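Local coordinates for citrate synthase (Metallosphaera sedula, PDB 6ABW), which probably condenses oxaloacetate with acetyl-CoA and water to give citrate and free CoA in the tricarboxylic acid cycle, at residues Q240-E251 with K299-L310. Numbering follows the deposited sequence.
Sequences QFVEIGEPDMTE and KYFEIAQKLEEL
With CG set beside the backbone N and opposite the carbonyl carbon (chi1 -41°), the Phe241 ring drops as a knob among Tyr300, Ile303, Ala304 and Leu307. The small Ala304 lets the ring lie close: its CB sits over one face, 3.9 Å from the centroid, a CH-pi contact, while Leu307 CD1 meets the ring edge in its plane. Leu307 CD1 also meets Ile244 CD1 tip to tip at 3.7 Å, and Ile303 slides past Ile244 in the opposite direction, bringing CG2 within 3.6 Å of Ile244 CD1; branched aliphatic chains suit this interior.

Gly245 is the first residue beyond helix 233-244; its backbone angles, with positive phi, leave no room for a CB beside the carbonyl O of Ile244, which by itself calls for glycine. Lys299, extended to CD and then bent at chi3 (71°), brings NZ to Gly245 O for a weak hydrogen bond of 3.0 Å. Its neighbour Tyr300 reaches the same helix end through water: the hydroxyl and Val242 O share one molecule, which donates to the carbonyl.

Beyond the turn, the compact ring of Pro247 packs CD against Lys299 CG. The side chain of Thr250 sits as a knob among Ile303, Lys306, Leu307 and Leu310, its CG2 against the last three; OG1, which also faces Ile303 CG2, donates to Pro247 O at 2.9 Å, approaching from the same face of the carbonyl as Thr250 N. Farther along, Lys306 NZ donates to the anti lone pair of Glu251 OE2 (3.0 Å) in a salt bridge and forms a long one with Glu309, its charge probably easing the proximity of the two acids.

Helix 295-315 thus crosses the turn joining helices 233-244 and 250-260; Trp253 adds to the packing on Ile244 and Leu307, and helix 325-335 contributes Phe326, edge-to-face with Phe241, and Val330.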
ATOM      1  N   GLN A 240      20.546 -18.715  10.132  1.00 12.09           N
ATOM      2  CA  GLN A 240      21.607 -19.691   9.957  1.00 12.07           C
ATOM      3  C   GLN A 240      22.578 -19.719  11.132  1.00 11.10           C
ATOM      4  O   GLN A 240      22.901 -20.803  11.645  1.00 11.36           O
ATOM      5  CB  GLN A 240      22.407 -19.414   8.696  1.00 11.97           C
ATOM      6  CG  GLN A 240      21.559 -19.471   7.454  1.00 11.99           C
ATOM      7  CD  GLN A 240      22.360 -19.035   6.227  1.00 11.91           C
ATOM      8  OE1 GLN A 240      22.372 -19.765   5.220  1.00 11.36           O
ATOM      9  NE2 GLN A 240      22.972 -17.817   6.276  1.00  9.99           N
ATOM     10  N   PHE A 241      22.975 -18.568  11.624  1.00 11.04           N
ATOM     11  CA  PHE A 241      23.916 -18.462  12.738  1.00 12.02           C
ATOM     12  C   PHE A 241      23.291 -18.970  14.033  1.00 13.49           C
ATOM     13  O   PHE A 241      23.937 -19.625  14.864  1.00 14.58           O
ATOM     14  CB  PHE A 241      24.465 -17.058  12.965  1.00 11.28           C
ATOM     15  CG  PHE A 241      24.819 -16.285  11.709  1.00 10.75           C
ATOM     16  CD1 PHE A 241      25.356 -16.926  10.570  1.00 10.78           C
ATOM     17  CD2 PHE A 241      24.581 -14.935  11.631  1.00 11.47           C
ATOM     18  CE1 PHE A 241      25.633 -16.221   9.406  1.00 10.93           C
ATOM     19  CE2 PHE A 241      24.868 -14.214  10.488  1.00 11.04           C
ATOM     20  CZ  PHE A 241      25.400 -14.838   9.359  1.00 10.93           C
ATOM     21  N   VAL A 242      22.023 -18.664  14.203  1.00 13.33           N
ATOM     22  CA  VAL A 242      21.302 -19.117  15.367  1.00 14.36           C
ATOM     23  C   VAL A 242      21.192 -20.649  15.416  1.00 15.66           C
ATOM     24  O   VAL A 242      21.461 -21.253  16.451  1.00 16.83           O
ATOM     25  CB  VAL A 242      19.911 -18.505  15.431  1.00 15.09           C
ATOM     26  CG1 VAL A 242      19.107 -19.094  16.626  1.00 18.63           C
ATOM     27  CG2 VAL A 242      20.010 -16.994  15.525  1.00 15.01           C
ATOM     28  N   GLU A 243      20.933 -21.246  14.280  1.00 17.09           N
ATOM     29  CA  GLU A 243      20.837 -22.673  14.149  1.00 19.56           C
ATOM     30  C   GLU A 243      22.189 -23.367  14.415  1.00 18.79           C
ATOM     31  O   GLU A 243      22.250 -24.447  15.017  1.00 19.39           O
ATOM     32  CB  GLU A 243      20.324 -22.961  12.739  1.00 23.28           C
ATOM     33  CG  GLU A 243      20.069 -24.409  12.358  1.00 32.05           C
ATOM     34  CD  GLU A 243      19.248 -24.452  11.076  1.00 37.29           C
ATOM     35  OE1 GLU A 243      18.127 -23.878  11.084  1.00 49.80           O
ATOM     36  OE2 GLU A 243      19.745 -24.958  10.052  1.00 35.83           O
ATOM     37  N   ILE A 244      23.253 -22.760  13.937  1.00 16.67           N
ATOM     38  CA  ILE A 244      24.614 -23.264  14.200  1.00 16.30           C
ATOM     39  C   ILE A 244      24.908 -23.196  15.715  1.00 18.63           C
ATOM     40  O   ILE A 244      25.375 -24.199  16.300  1.00 20.32           O
ATOM     41  CB  ILE A 244      25.662 -22.521  13.357  1.00 15.31           C
ATOM     42  CG1 ILE A 244      25.459 -22.816  11.887  1.00 13.89           C
ATOM     43  CG2 ILE A 244      27.076 -22.881  13.802  1.00 14.81           C
ATOM     44  CD1 ILE A 244      26.128 -21.827  10.982  1.00 14.01           C
ATOM     45  N   GLY A 245      24.584 -22.087  16.372  1.00 17.92           N
ATOM     46  CA  GLY A 245      24.643 -22.022  17.826  1.00 17.66           C
ATOM     47  C   GLY A 245      25.976 -21.727  18.428  1.00 17.45           C
ATOM     48  O   GLY A 245      26.088 -20.843  19.253  1.00 20.07           O
ATOM     49  N   GLU A 246      27.029 -22.421  18.000  1.00 17.57           N
ATOM     50  CA  GLU A 246      28.399 -22.286  18.557  1.00 19.86           C
ATOM     51  C   GLU A 246      29.417 -22.352  17.404  1.00 16.74           C
ATOM     52  O   GLU A 246      29.182 -23.125  16.460  1.00 13.81           O
ATOM     53  CB  GLU A 246      28.708 -23.443  19.505  1.00 24.73           C
ATOM     54  CG  GLU A 246      27.778 -23.560  20.690  1.00 29.87           C
ATOM     55  CD  GLU A 246      27.932 -22.403  21.681  1.00 39.29           C
ATOM     56  OE1 GLU A 246      29.000 -21.760  21.654  1.00 49.06           O
ATOM     57  OE2 GLU A 246      26.996 -22.124  22.501  1.00 45.36           O
ATOM     58  N   PRO A 247      30.463 -21.530  17.446  1.00 16.02           N
ATOM     59  CA  PRO A 247      31.400 -21.490  16.325  1.00 16.56           C
ATOM     60  C   PRO A 247      32.019 -22.831  15.884  1.00 17.24           C
ATOM     61  O   PRO A 247      32.225 -23.092  14.671  1.00 15.40           O
ATOM     62  CB  PRO A 247      32.537 -20.578  16.835  1.00 17.32           C
ATOM     63  CG  PRO A 247      31.852 -19.682  17.806  1.00 18.54           C
ATOM     64  CD  PRO A 247      30.816 -20.521  18.481  1.00 17.10           C
ATOM     65  N   ASP A 248      32.303 -23.666  16.873  1.00 17.83           N
ATOM     66  CA  ASP A 248      32.861 -25.019  16.585  1.00 20.72           C
ATOM     67  C   ASP A 248      31.885 -25.967  15.865  1.00 19.22           C
ATOM     68  O   ASP A 248      32.282 -27.071  15.445  1.00 17.53           O
ATOM     69  CB  ASP A 248      33.399 -25.689  17.885  1.00 26.17           C
ATOM     70  CG  ASP A 248      34.574 -24.917  18.522  1.00 34.55           C
ATOM     71  OD1 ASP A 248      35.237 -24.091  17.808  1.00 39.04           O
ATOM     72  OD2 ASP A 248      34.822 -25.139  19.766  1.00 40.40           O
ATOM     73  N   MET A 249      30.628 -25.553  15.693  1.00 17.03           N
ATOM     74  CA  MET A 249      29.651 -26.320  14.950  1.00 17.96           C
ATOM     75  C   MET A 249      29.463 -25.888  13.511  1.00 15.57           C
ATOM     76  O   MET A 249      28.628 -26.475  12.817  1.00 13.63           O
ATOM     77  CB  MET A 249      28.286 -26.192  15.619  1.00 23.27           C
ATOM     78  CG  MET A 249      28.256 -26.438  17.081  1.00 29.68           C
ATOM     79  SD  MET A 249      28.281 -28.185  17.397  1.00 38.24           S
ATOM     80  CE  MET A 249      29.655 -28.102  18.503  1.00 41.90           C
ATOM     81  N   THR A 250      30.118 -24.790  13.101  1.00 13.60           N
ATOM     82  CA  THR A 250      29.870 -24.208  11.772  1.00 14.19           C
ATOM     83  C   THR A 250      30.220 -25.122  10.632  1.00 13.64           C
ATOM     84  O   THR A 250      29.457 -25.272   9.694  1.00 12.81           O
ATOM     85  CB  THR A 250      30.587 -22.837  11.642  1.00 12.64           C
ATOM     86  OG1 THR A 250      30.247 -22.033  12.787  1.00 13.73           O
ATOM     87  CG2 THR A 250      30.123 -22.120  10.393  1.00 13.57           C
ATOM     88  N   GLU A 251      31.399 -25.715  10.682  1.00 15.68           N
ATOM     89  CA  GLU A 251      31.828 -26.601   9.596  1.00 17.30           C
ATOM     90  C   GLU A 251      30.883 -27.747   9.363  1.00 16.39           C
ATOM     91  O   GLU A 251      30.542 -28.062   8.225  1.00 17.28           O
ATOM     92  CB  GLU A 251      33.218 -27.180   9.859  1.00 21.61           C
ATOM     93  CG  GLU A 251      34.287 -26.187   9.495  1.00 28.25           C
ATOM     94  CD  GLU A 251      35.749 -26.701   9.617  1.00 34.73           C
ATOM     95  OE1 GLU A 251      36.012 -27.969   9.741  1.00 21.59           O
ATOM     96  OE2 GLU A 251      36.616 -25.766   9.510  1.00 34.56           O
ATOM     97  N   LYS A 299      29.644 -14.481  19.668  1.00 15.58           N
ATOM     98  CA  LYS A 299      29.484 -15.811  19.174  1.00 18.13           C
ATOM     99  C   LYS A 299      28.902 -15.807  17.739  1.00 15.70           C
ATOM    100  O   LYS A 299      29.405 -16.533  16.828  1.00 14.91           O
ATOM    101  CB  LYS A 299      28.572 -16.529  20.170  1.00 23.91           C
ATOM    102  CG  LYS A 299      28.371 -17.994  20.036  1.00 31.60           C
ATOM    103  CD  LYS A 299      27.322 -18.490  21.038  1.00 34.28           C
ATOM    104  CE  LYS A 299      25.901 -18.028  20.664  1.00 40.75           C
ATOM    105  NZ  LYS A 299      24.842 -18.932  21.222  1.00 43.02           N
ATOM    106  N   TYR A 300      27.861 -14.994  17.526  1.00 14.44           N
ATOM    107  CA  TYR A 300      27.227 -14.896  16.193  1.00 13.76           C
ATOM    108  C   TYR A 300      28.148 -14.289  15.160  1.00 12.01           C
ATOM    109  O   TYR A 300      28.144 -14.750  14.040  1.00 12.25           O
ATOM    110  CB  TYR A 300      25.863 -14.193  16.313  1.00 14.57           C
ATOM    111  CG  TYR A 300      24.842 -15.026  17.057  1.00 15.25           C
ATOM    112  CD1 TYR A 300      24.662 -16.402  16.800  1.00 16.99           C
ATOM    113  CD2 TYR A 300      24.095 -14.474  18.077  1.00 17.12           C
ATOM    114  CE1 TYR A 300      23.742 -17.163  17.512  1.00 18.31           C
ATOM    115  CE2 TYR A 300      23.143 -15.222  18.767  1.00 18.27           C
ATOM    116  CZ  TYR A 300      22.945 -16.556  18.446  1.00 19.49           C
ATOM    117  OH  TYR A 300      22.011 -17.332  19.092  1.00 22.04           O
ATOM    118  N   PHE A 301      28.942 -13.309  15.525  1.00 12.27           N
ATOM    119  CA  PHE A 301      29.906 -12.669  14.669  1.00 12.85           C
ATOM    120  C   PHE A 301      30.968 -13.698  14.275  1.00 12.92           C
ATOM    121  O   PHE A 301      31.287 -13.832  13.116  1.00 13.75           O
ATOM    122  CB  PHE A 301      30.590 -11.438  15.292  1.00 15.27           C
ATOM    123  CG  PHE A 301      31.682 -10.870  14.435  1.00 17.45           C
ATOM    124  CD1 PHE A 301      31.381 -10.156  13.286  1.00 18.30           C
ATOM    125  CD2 PHE A 301      33.022 -11.105  14.727  1.00 23.03           C
ATOM    126  CE1 PHE A 301      32.367  -9.612  12.455  1.00 21.08           C
ATOM    127  CE2 PHE A 301      34.035 -10.633  13.856  1.00 24.17           C
ATOM    128  CZ  PHE A 301      33.704  -9.871  12.735  1.00 23.54           C
ATOM    129  N   GLU A 302      31.385 -14.516  15.248  1.00 13.73           N
ATOM    130  CA  GLU A 302      32.393 -15.572  14.984  1.00 14.26           C
ATOM    131  C   GLU A 302      31.840 -16.637  14.095  1.00 13.38           C
ATOM    132  O   GLU A 302      32.519 -17.104  13.214  1.00 13.97           O
ATOM    133  CB  GLU A 302      32.899 -16.181  16.302  1.00 16.91           C
ATOM    134  CG  GLU A 302      33.693 -15.137  17.091  1.00 21.84           C
ATOM    135  CD  GLU A 302      34.402 -15.675  18.346  1.00 33.70           C
ATOM    136  OE1 GLU A 302      34.287 -16.912  18.611  1.00 36.98           O
ATOM    137  OE2 GLU A 302      35.060 -14.845  19.070  1.00 41.24           O
ATOM    138  N   ILE A 303      30.582 -17.022  14.292  1.00 13.16           N
ATOM    139  CA  ILE A 303      29.955 -17.994  13.387  1.00 13.07           C
ATOM    140  C   ILE A 303      29.832 -17.407  11.972  1.00 11.99           C
ATOM    141  O   ILE A 303      30.140 -18.060  10.988  1.00 11.82           O
ATOM    142  CB  ILE A 303      28.571 -18.419  13.883  1.00 12.91           C
ATOM    143  CG1 ILE A 303      28.693 -19.257  15.169  1.00 13.78           C
ATOM    144  CG2 ILE A 303      27.863 -19.187  12.783  1.00 13.40           C
ATOM    145  CD1 ILE A 303      27.425 -19.219  15.998  1.00 12.76           C
ATOM    146  N   ALA A 304      29.375 -16.149  11.878  1.00 11.44           N
ATOM    147  CA  ALA A 304      29.240 -15.510  10.543  1.00 11.11           C
ATOM    148  C   ALA A 304      30.566 -15.441   9.818  1.00 11.04           C
ATOM    149  O   ALA A 304      30.638 -15.751   8.621  1.00 10.80           O
ATOM    150  CB  ALA A 304      28.738 -14.083  10.703  1.00 11.21           C
ATOM    151  N   GLN A 305      31.607 -15.077  10.555  1.00 12.37           N
ATOM    152  CA  GLN A 305      32.924 -14.957   9.936  1.00 15.27           C
ATOM    153  C   GLN A 305      33.426 -16.337   9.376  1.00 14.03           C
ATOM    154  O   GLN A 305      33.974 -16.420   8.267  1.00 12.73           O
ATOM    155  CB  GLN A 305      33.932 -14.258  10.876  1.00 17.74           C
ATOM    156  CG  GLN A 305      35.320 -14.119  10.272  1.00 26.45           C
ATOM    157  CD  GLN A 305      36.074 -12.839  10.701  1.00 31.82           C
ATOM    158  OE1 GLN A 305      36.750 -12.203   9.876  1.00 41.15           O
ATOM    159  NE2 GLN A 305      35.915 -12.446  11.960  1.00 30.80           N
ATOM    160  N   LYS A 306      33.195 -17.391  10.124  1.00 14.08           N
ATOM    161  CA  LYS A 306      33.574 -18.741   9.674  1.00 14.78           C
ATOM    162  C   LYS A 306      32.742 -19.173   8.468  1.00 13.27           C
ATOM    163  O   LYS A 306      33.275 -19.728   7.485  1.00 13.20           O
ATOM    164  CB  LYS A 306      33.349 -19.733  10.812  1.00 17.92           C
ATOM    165  CG  LYS A 306      33.826 -21.134  10.498  1.00 23.68           C
ATOM    166  CD  LYS A 306      35.238 -21.231   9.844  1.00 26.94           C
ATOM    167  CE  LYS A 306      35.624 -22.700   9.635  1.00 31.90           C
ATOM    168  NZ  LYS A 306      37.079 -22.818   9.314  1.00 33.97           N
ATOM    169  N   LEU A 307      31.430 -18.906   8.502  1.00 11.61           N
ATOM    170  CA  LEU A 307      30.592 -19.171   7.297  1.00 13.03           C
ATOM    171  C   LEU A 307      30.998 -18.377   6.094  1.00 13.27           C
ATOM    172  O   LEU A 307      30.954 -18.865   4.916  1.00 15.27           O
ATOM    173  CB  LEU A 307      29.116 -18.916   7.582  1.00 15.10           C
ATOM    174  CG  LEU A 307      28.244 -20.012   8.033  1.00 20.31           C
ATOM    175  CD1 LEU A 307      26.797 -19.487   8.156  1.00 19.03           C
ATOM    176  CD2 LEU A 307      28.348 -21.259   7.114  1.00 17.77           C
ATOM    177  N   GLU A 308      31.418 -17.139   6.306  1.00 12.74           N
ATOM    178  CA  GLU A 308      31.857 -16.348   5.182  1.00 13.42           C
ATOM    179  C   GLU A 308      33.070 -17.006   4.515  1.00 13.45           C
ATOM    180  O   GLU A 308      33.173 -17.090   3.288  1.00 14.04           O
ATOM    181  CB  GLU A 308      32.257 -14.931   5.688  1.00 13.62           C
ATOM    182  CG  GLU A 308      32.798 -14.018   4.559  1.00 15.60           C
ATOM    183  CD  GLU A 308      33.383 -12.684   5.043  1.00 15.24           C
ATOM    184  OE1 GLU A 308      33.564 -12.401   6.255  1.00 18.85           O
ATOM    185  OE2 GLU A 308      33.705 -11.927   4.140  1.00 22.22           O
ATOM    186  N   GLU A 309      33.994 -17.468   5.334  1.00 12.88           N
ATOM    187  CA  GLU A 309      35.220 -18.122   4.819  1.00 15.87           C
ATOM    188  C   GLU A 309      34.867 -19.380   4.035  1.00 14.84           C
ATOM    189  O   GLU A 309      35.315 -19.611   2.901  1.00 14.87           O
ATOM    190  CB  GLU A 309      36.164 -18.527   5.977  1.00 19.85           C
ATOM    191  CG  GLU A 309      37.470 -19.097   5.446  1.00 28.85           C
ATOM    192  CD  GLU A 309      38.604 -19.148   6.469  1.00 39.99           C
ATOM    193  OE1 GLU A 309      38.433 -19.863   7.504  1.00 48.37           O
ATOM    194  OE2 GLU A 309      39.684 -18.517   6.211  1.00 52.78           O
ATOM    195  N   LEU A 310      34.055 -20.213   4.666  1.00 13.62           N
ATOM    196  CA  LEU A 310      33.552 -21.447   3.963  1.00 14.95           C
ATOM    197  C   LEU A 310      32.815 -21.113   2.675  1.00 13.40           C
ATOM    198  O   LEU A 310      33.038 -21.729   1.604  1.00 14.56           O
ATOM    199  CB  LEU A 310      32.651 -22.281   4.881  1.00 15.38           C
ATOM    200  CG  LEU A 310      33.317 -22.809   6.163  1.00 16.37           C
ATOM    201  CD1 LEU A 310      32.306 -23.477   7.077  1.00 17.69           C
ATOM    202  CD2 LEU A 310      34.424 -23.774   5.836  1.00 20.07           C
TER
HETATM  203  O   HOH W   1      21.831 -19.900  18.875  1.00 26.21           O